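Local atomic coordinates of arylmalonate decarboxylase (Bordetella bronchiseptica, PDB entry 3IP8), a protein that catalyses the decarboxylation of 2-aryl-2-methylmalonates, taking up a proton and releasing carbon dioxide to give 2-arylpropionates. Residues Ala121-Tyr126 with Ile184-Gly189; Tyr126-Asn131 with Cys148-Ile153. One frame throughout, in Å; residues are numbered along the deposited sequence.

Contact 1 of 2, residues Ala121-Tyr126 with Ile184-Gly189; sequences ALATAY and ILLSCG. With B85 (benzylphosphonic acid), chain B.
Two neighbouring parallel strands of a four-stranded sheet, 119-124 and 183-187, meet here and run out into the benzylphosphonate pocket. Leu185 N donates to Ala121 O at 2.9 Å, and Ala123 N to Leu185 O. Ser187 N then bonds Ala123 O, and Ala125 N reaches Ser187 O at 3.2 Å. Ala123 CB meets Ile184 CG2 and Leu186 CD1, both at 4.1 Å. Helix 164-177 covers this face. Leu122 and Leu185 point to the other face, under helix 128-140. This sheet is one of two in the chain, both parallel and of order 2-1-3-4, consistent with the Asp/Glu racemase clan. The loops after these strands supply Tyr126, Cys188 and Gly189 to the pocket. Ser187 OG lies anti to its own N (chi1 -166°) and meets Tyr126 OH at 2.9 Å; either hydroxyl could donate. Tyr126 OH also lies 2.6 Å from ligand O10, a weak bond; its proton is not settled, as Ser187 OG could take it. Ser187 O sits over one face of the Tyr126 ring. Cys188 CB packs on Ala125 CB at 3.6 Å, while Cys188 SG lies 3.5 Å from ligand C7. Gly189 N donates to ligand O9 with an N-H...O angle of 165°.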
loop_
_atom_site.group_PDB
_atom_site.type_symbol
_atom_site.label_atom_id
_atom_site.label_comp_id
_atom_site.label_asym_id
_atom_site.label_seq_id
_atom_site.Cartn_x
_atom_site.Cartn_y
_atom_site.Cartn_z
ATOM N N ALA A 121 10.947 0.236 -10.599
ATOM C CA ALA A 121 11.668 -0.913 -10.055
ATOM C C ALA A 121 10.857 -1.445 -8.886
ATOM O O ALA A 121 10.350 -0.656 -8.094
ATOM C CB ALA A 121 13.085 -0.503 -9.598
ATOM N N LEU A 122 10.759 -2.763 -8.762
ATOM C CA LEU A 122 9.935 -3.356 -7.707
ATOM C C LEU A 122 10.805 -3.881 -6.576
ATOM O O LEU A 122 11.725 -4.688 -6.795
ATOM C CB LEU A 122 9.076 -4.504 -8.253
ATOM C CG LEU A 122 8.233 -4.229 -9.496
ATOM C CD1 LEU A 122 7.385 -5.446 -9.771
ATOM C CD2 LEU A 122 7.377 -2.970 -9.336
ATOM N N ALA A 123 10.481 -3.454 -5.360
ATOM C CA ALA A 123 11.161 -3.926 -4.154
ATOM C C ALA A 123 10.043 -4.415 -3.265
ATOM O O ALA A 123 9.216 -3.618 -2.838
ATOM C CB ALA A 123 11.911 -2.801 -3.499
ATOM N N THR A 124 9.957 -5.718 -3.035
ATOM C CA THR A 124 8.766 -6.220 -2.343
ATOM C C THR A 124 9.082 -7.215 -1.250
ATOM O O THR A 124 10.176 -7.784 -1.185
ATOM C CB THR A 124 7.762 -6.939 -3.283
ATOM O OG1 THR A 124 8.183 -8.297 -3.456
ATOM C CG2 THR A 124 7.637 -6.243 -4.653
ATOM N N ALA A 125 8.084 -7.469 -0.406
ATOM C CA ALA A 125 8.257 -8.475 0.619
ATOM C C ALA A 125 7.861 -9.863 0.162
ATOM O O ALA A 125 7.918 -10.781 0.972
ATOM C CB ALA A 125 7.449 -8.107 1.885
ATOM N N TYR A 126 7.481 -10.028 -1.107
ATOM C CA TYR A 126 6.636 -11.173 -1.486
ATOM C C TYR A 126 7.360 -12.341 -2.127
ATOM O O TYR A 126 8.498 -12.201 -2.590
ATOM C CB TYR A 126 5.572 -10.758 -2.500
ATOM C CG TYR A 126 4.779 -9.514 -2.180
ATOM C CD1 TYR A 126 4.125 -9.370 -0.957
ATOM C CD2 TYR A 126 4.605 -8.534 -3.143
ATOM C CE1 TYR A 126 3.361 -8.215 -0.690
ATOM C CE2 TYR A 126 3.850 -7.387 -2.881
ATOM C CZ TYR A 126 3.235 -7.248 -1.658
ATOM O OH TYR A 126 2.478 -6.123 -1.397
ATOM N N ILE A 184 10.823 3.778 -7.472
ATOM C CA ILE A 184 10.808 2.455 -6.872
ATOM C C ILE A 184 9.481 2.263 -6.161
ATOM O O ILE A 184 9.044 3.152 -5.422
ATOM C CB ILE A 184 11.943 2.312 -5.816
ATOM C CG1 ILE A 184 13.319 2.516 -6.471
ATOM C CG2 ILE A 184 11.859 0.956 -5.105
ATOM C CD1 ILE A 184 14.417 2.888 -5.482
ATOM N N LEU A 185 8.818 1.133 -6.404
ATOM C CA LEU A 185 7.637 0.736 -5.621
ATOM C C LEU A 185 8.093 -0.241 -4.543
ATOM O O LEU A 185 8.605 -1.317 -4.857
ATOM C CB LEU A 185 6.583 0.074 -6.517
ATOM C CG LEU A 185 5.440 -0.542 -5.721
ATOM C CD1 LEU A 185 4.636 0.500 -4.930
ATOM C CD2 LEU A 185 4.514 -1.282 -6.666
ATOM N N LEU A 186 7.987 0.174 -3.271
ATOM C CA LEU A 186 8.306 -0.696 -2.141
ATOM C C LEU A 186 6.979 -1.264 -1.644
ATOM O O LEU A 186 6.194 -0.566 -0.978
ATOM C CB LEU A 186 9.023 0.120 -1.066
ATOM C CG LEU A 186 9.359 -0.552 0.264
ATOM C CD1 LEU A 186 10.117 -1.862 0.043
ATOM C CD2 LEU A 186 10.169 0.421 1.107
ATOM N N SER A 187 6.684 -2.500 -2.030
ATOM C CA SER A 187 5.358 -3.038 -1.833
ATOM C C SER A 187 5.317 -4.004 -0.680
ATOM O O SER A 187 6.105 -4.952 -0.625
ATOM C CB SER A 187 4.868 -3.739 -3.103
ATOM O OG SER A 187 3.451 -3.997 -3.049
ATOM N N CYS A 188 4.348 -3.733 0.195
ATOM C CA CYS A 188 3.856 -4.529 1.326
ATOM C C CYS A 188 3.506 -3.586 2.466
ATOM O O CYS A 188 4.370 -2.918 3.048
ATOM C CB CYS A 188 4.785 -5.649 1.790
ATOM S SG CYS A 188 4.088 -6.470 3.244
ATOM N N GLY A 189 2.218 -3.507 2.735
ATOM C CA GLY A 189 1.712 -2.568 3.706
ATOM C C GLY A 189 1.961 -2.989 5.136
ATOM O O GLY A 189 1.615 -2.249 6.042
HETATM C C1 B85 B . 0.883 -7.654 5.097
HETATM C C2 B85 B . 0.680 -7.325 6.466
HETATM C C3 B85 B . -0.072 -6.223 6.802
HETATM C C4 B85 B . -0.651 -5.353 5.757
HETATM C C5 B85 B . -0.446 -5.660 4.424
HETATM C C6 B85 B . 0.330 -6.815 4.087
HETATM C C7 B85 B . 0.707 -7.200 2.666
HETATM P P8 B85 B . -0.022 -6.252 1.272
HETATM O O9 B85 B . 0.390 -4.716 1.302
HETATM O O10 B85 B . 0.374 -6.929 -0.135
HETATM O O11 B85 B . -1.501 -6.368 1.398
#

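Contact 2 of 2, residues Tyr126-Asn131 with Cys148-Ile153; sequences YIDDVN and CRSLGI. With B85 (benzylphosphonic acid), chain B.
Tyr126 O and the side chain of Asn131 face Ser150 and Gly152 across this contact. Gly152 N gives Tyr126 O a weak hydrogen bond of 3.1 Å, bent to 128° at the hydrogen. Gly152 has a positive phi, which favours glycine, and its CA also makes a CA-H...O contact with Tyr126 O. Ser150 OG is 3.2 Å from Tyr126 O and as far from Asn131 ND2. The carboxamide of Asn131 packs beside Cys148, with Asn131 CG 3.9 Å from Cys148 SG. Ile127 CG2 lies against the backbone of Gly152.

Asn131 is held by several partners. Its chi1 of -63° sets CG beside its own N, and the amide turns back to the start of the helix. Asn131 ND2 donates to Asp128 OD1 at 3.0 Å in its own amide plane, meeting the carboxylate on the anti side and somewhat out of its plane. The same ND2 also donates to Tyr126 O, but from well above the carbonyl plane. Asn131 OD1 is hydrogen-bonded to Thr124 OG1 and lies at the edge of the Tyr126 ring. Val130 CG1 lies over one face of that ring, toward its rim, 3.5 Å above the plane.

Two waters complete the link. One accepts from Ile127 N and donates to Ile153 O. The other donates to Asp128 OD1 and is hydrogen-bonded to Ser150 OG at 2.7 Å. Ile127 occupies the N-cap position, and its O accepts from Asn131 N.

The contact lies within a beta-alpha-beta unit. It joins the start of helix 128-140 to the end of edge strand 144-150, which follows that helix and pairs with strand 119-124. Helix 164-177 packs on Arg149 and Leu151, and helices 45-51 and 76-79 both touch Val130.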
loop_
_atom_site.group_PDB
_atom_site.type_symbol
_atom_site.label_atom_id
_atom_site.label_comp_id
_atom_site.label_asym_id
_atom_site.label_seq_id
_atom_site.Cartn_x
_atom_site.Cartn_y
_atom_site.Cartn_z
ATOM N N TYR A 126 7.481 -10.028 -1.107
ATOM C CA TYR A 126 6.636 -11.173 -1.486
ATOM C C TYR A 126 7.360 -12.341 -2.127
ATOM O O TYR A 126 8.498 -12.201 -2.590
ATOM C CB TYR A 126 5.572 -10.758 -2.500
ATOM C CG TYR A 126 4.779 -9.514 -2.180
ATOM C CD1 TYR A 126 4.125 -9.370 -0.957
ATOM C CD2 TYR A 126 4.605 -8.534 -3.143
ATOM C CE1 TYR A 126 3.361 -8.215 -0.690
ATOM C CE2 TYR A 126 3.850 -7.387 -2.881
ATOM C CZ TYR A 126 3.235 -7.248 -1.658
ATOM O OH TYR A 126 2.478 -6.123 -1.397
ATOM N N ILE A 127 6.647 -13.463 -2.225
ATOM C CA ILE A 127 7.090 -14.583 -3.045
ATOM C C ILE A 127 6.808 -14.278 -4.506
ATOM O O ILE A 127 6.044 -13.361 -4.826
ATOM C CB ILE A 127 6.390 -15.905 -2.637
ATOM C CG1 ILE A 127 4.886 -15.767 -2.768
ATOM C CG2 ILE A 127 6.790 -16.271 -1.213
ATOM C CD1 ILE A 127 4.152 -17.087 -2.658
ATOM N N ASP A 128 7.418 -15.037 -5.406
ATOM C CA ASP A 128 7.351 -14.648 -6.815
ATOM C C ASP A 128 5.975 -14.749 -7.472
ATOM O O ASP A 128 5.672 -13.957 -8.358
ATOM C CB ASP A 128 8.444 -15.333 -7.647
ATOM C CG ASP A 128 9.805 -14.667 -7.461
ATOM O OD1 ASP A 128 9.846 -13.418 -7.274
ATOM O OD2 ASP A 128 10.821 -15.385 -7.502
ATOM N N ASP A 129 5.115 -15.661 -7.031
ATOM C CA ASP A 129 3.786 -15.699 -7.638
ATOM C C ASP A 129 3.113 -14.338 -7.446
ATOM O O ASP A 129 2.476 -13.805 -8.365
ATOM C CB ASP A 129 2.915 -16.812 -7.063
ATOM C CG ASP A 129 1.516 -16.851 -7.701
ATOM O OD1 ASP A 129 1.318 -16.300 -8.815
ATOM O OD2 ASP A 129 0.604 -17.442 -7.088
ATOM N N VAL A 130 3.270 -13.780 -6.246
ATOM C CA VAL A 130 2.666 -12.489 -5.932
ATOM C C VAL A 130 3.379 -11.370 -6.705
ATOM O O VAL A 130 2.727 -10.446 -7.209
ATOM C CB VAL A 130 2.619 -12.234 -4.392
ATOM C CG1 VAL A 130 2.012 -10.882 -4.094
ATOM C CG2 VAL A 130 1.807 -13.329 -3.693
ATOM N N ASN A 131 4.699 -11.444 -6.836
ATOM C CA ASN A 131 5.411 -10.432 -7.622
ATOM C C ASN A 131 4.976 -10.432 -9.081
ATOM O O ASN A 131 4.861 -9.375 -9.706
ATOM C CB ASN A 131 6.943 -10.616 -7.532
ATOM C CG ASN A 131 7.454 -10.438 -6.119
ATOM O OD1 ASN A 131 6.953 -9.590 -5.389
ATOM N ND2 ASN A 131 8.425 -11.269 -5.714
ATOM N N CYS A 148 12.986 -6.531 -10.273
ATOM C CA CYS A 148 12.350 -6.870 -9.022
ATOM C C CYS A 148 13.348 -7.552 -8.140
ATOM O O CYS A 148 14.096 -8.447 -8.581
ATOM C CB CYS A 148 11.183 -7.823 -9.308
ATOM S SG CYS A 148 10.228 -8.410 -7.886
ATOM N N ARG A 149 13.372 -7.107 -6.893
ATOM C CA ARG A 149 14.035 -7.847 -5.833
ATOM C C ARG A 149 13.026 -7.997 -4.700
ATOM O O ARG A 149 12.196 -7.119 -4.478
ATOM C CB ARG A 149 15.292 -7.117 -5.353
ATOM C CG ARG A 149 16.371 -6.989 -6.431
ATOM C CD ARG A 149 16.981 -8.358 -6.767
ATOM N NE ARG A 149 18.111 -8.257 -7.714
ATOM C CZ ARG A 149 18.005 -8.266 -9.042
ATOM N NH1 ARG A 149 16.823 -8.346 -9.633
ATOM N NH2 ARG A 149 19.098 -8.175 -9.792
ATOM N N SER A 150 13.067 -9.127 -4.018
ATOM C CA SER A 150 12.042 -9.412 -3.027
ATOM C C SER A 150 12.523 -10.259 -1.866
ATOM O O SER A 150 13.558 -10.942 -1.945
ATOM C CB SER A 150 10.838 -10.085 -3.679
ATOM O OG SER A 150 11.186 -11.372 -4.175
ATOM N N LEU A 151 11.736 -10.234 -0.795
ATOM C CA LEU A 151 12.097 -10.939 0.438
ATOM C C LEU A 151 11.516 -12.344 0.558
ATOM O O LEU A 151 12.016 -13.148 1.361
ATOM C CB LEU A 151 11.692 -10.122 1.680
ATOM C CG LEU A 151 12.310 -8.722 1.771
ATOM C CD1 LEU A 151 11.753 -7.939 2.977
ATOM C CD2 LEU A 151 13.857 -8.772 1.772
ATOM N N GLY A 152 10.480 -12.647 -0.219
ATOM C CA GLY A 152 9.884 -13.974 -0.210
ATOM C C GLY A 152 9.201 -14.396 1.085
ATOM O O GLY A 152 9.286 -15.551 1.492
ATOM N N ILE A 153 8.554 -13.446 1.747
ATOM C CA ILE A 153 7.925 -13.675 3.049
ATOM C C ILE A 153 6.433 -13.923 2.852
ATOM O O ILE A 153 5.769 -13.163 2.138
ATOM C CB ILE A 153 8.123 -12.441 3.977
ATOM C CG1 ILE A 153 9.606 -12.251 4.310
ATOM C CG2 ILE A 153 7.301 -12.576 5.278
ATOM C CD1 ILE A 153 9.924 -10.879 4.904
HETATM C C1 B85 B . 0.883 -7.654 5.097
HETATM C C2 B85 B . 0.680 -7.325 6.466
HETATM C C3 B85 B . -0.072 -6.223 6.802
HETATM C C4 B85 B . -0.651 -5.353 5.757
HETATM C C5 B85 B . -0.446 -5.660 4.424
HETATM C C6 B85 B . 0.330 -6.815 4.087
HETATM C C7 B85 B . 0.707 -7.200 2.666
HETATM P P8 B85 B . -0.022 -6.252 1.272
HETATM O O9 B85 B . 0.390 -4.716 1.302
HETATM O O10 B85 B . 0.374 -6.929 -0.135
HETATM O O11 B85 B . -1.501 -6.368 1.398
HETATM O O HOH W 1 4.419 -13.288 -0.323
HETATM O O HOH W 2 11.882 -11.285 -6.780
#

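The two contacts share Tyr126, and their centres are 8 Å apart. Contact 2 is nested along the chain inside the loop closed by contact 1. Both reach the same sheet, in which strand 119-124 lies between 144-150 and 183-187. Two probable hydrogen bonds join them directly. Thr124 OG1 is 2.6 Å from Asn131 OD1, and Ala125 O is 2.8 Å from Ile153 N. Thr124 OG1 also accepts from Tyr126 N, forming an ST turn. Contact 2 holds Tyr126 O and packs its ring, while contact 1 meets its hydroxyl beside the phosphonate. Thr75 and Ser76 also bind the ligand by hydrogen bonds.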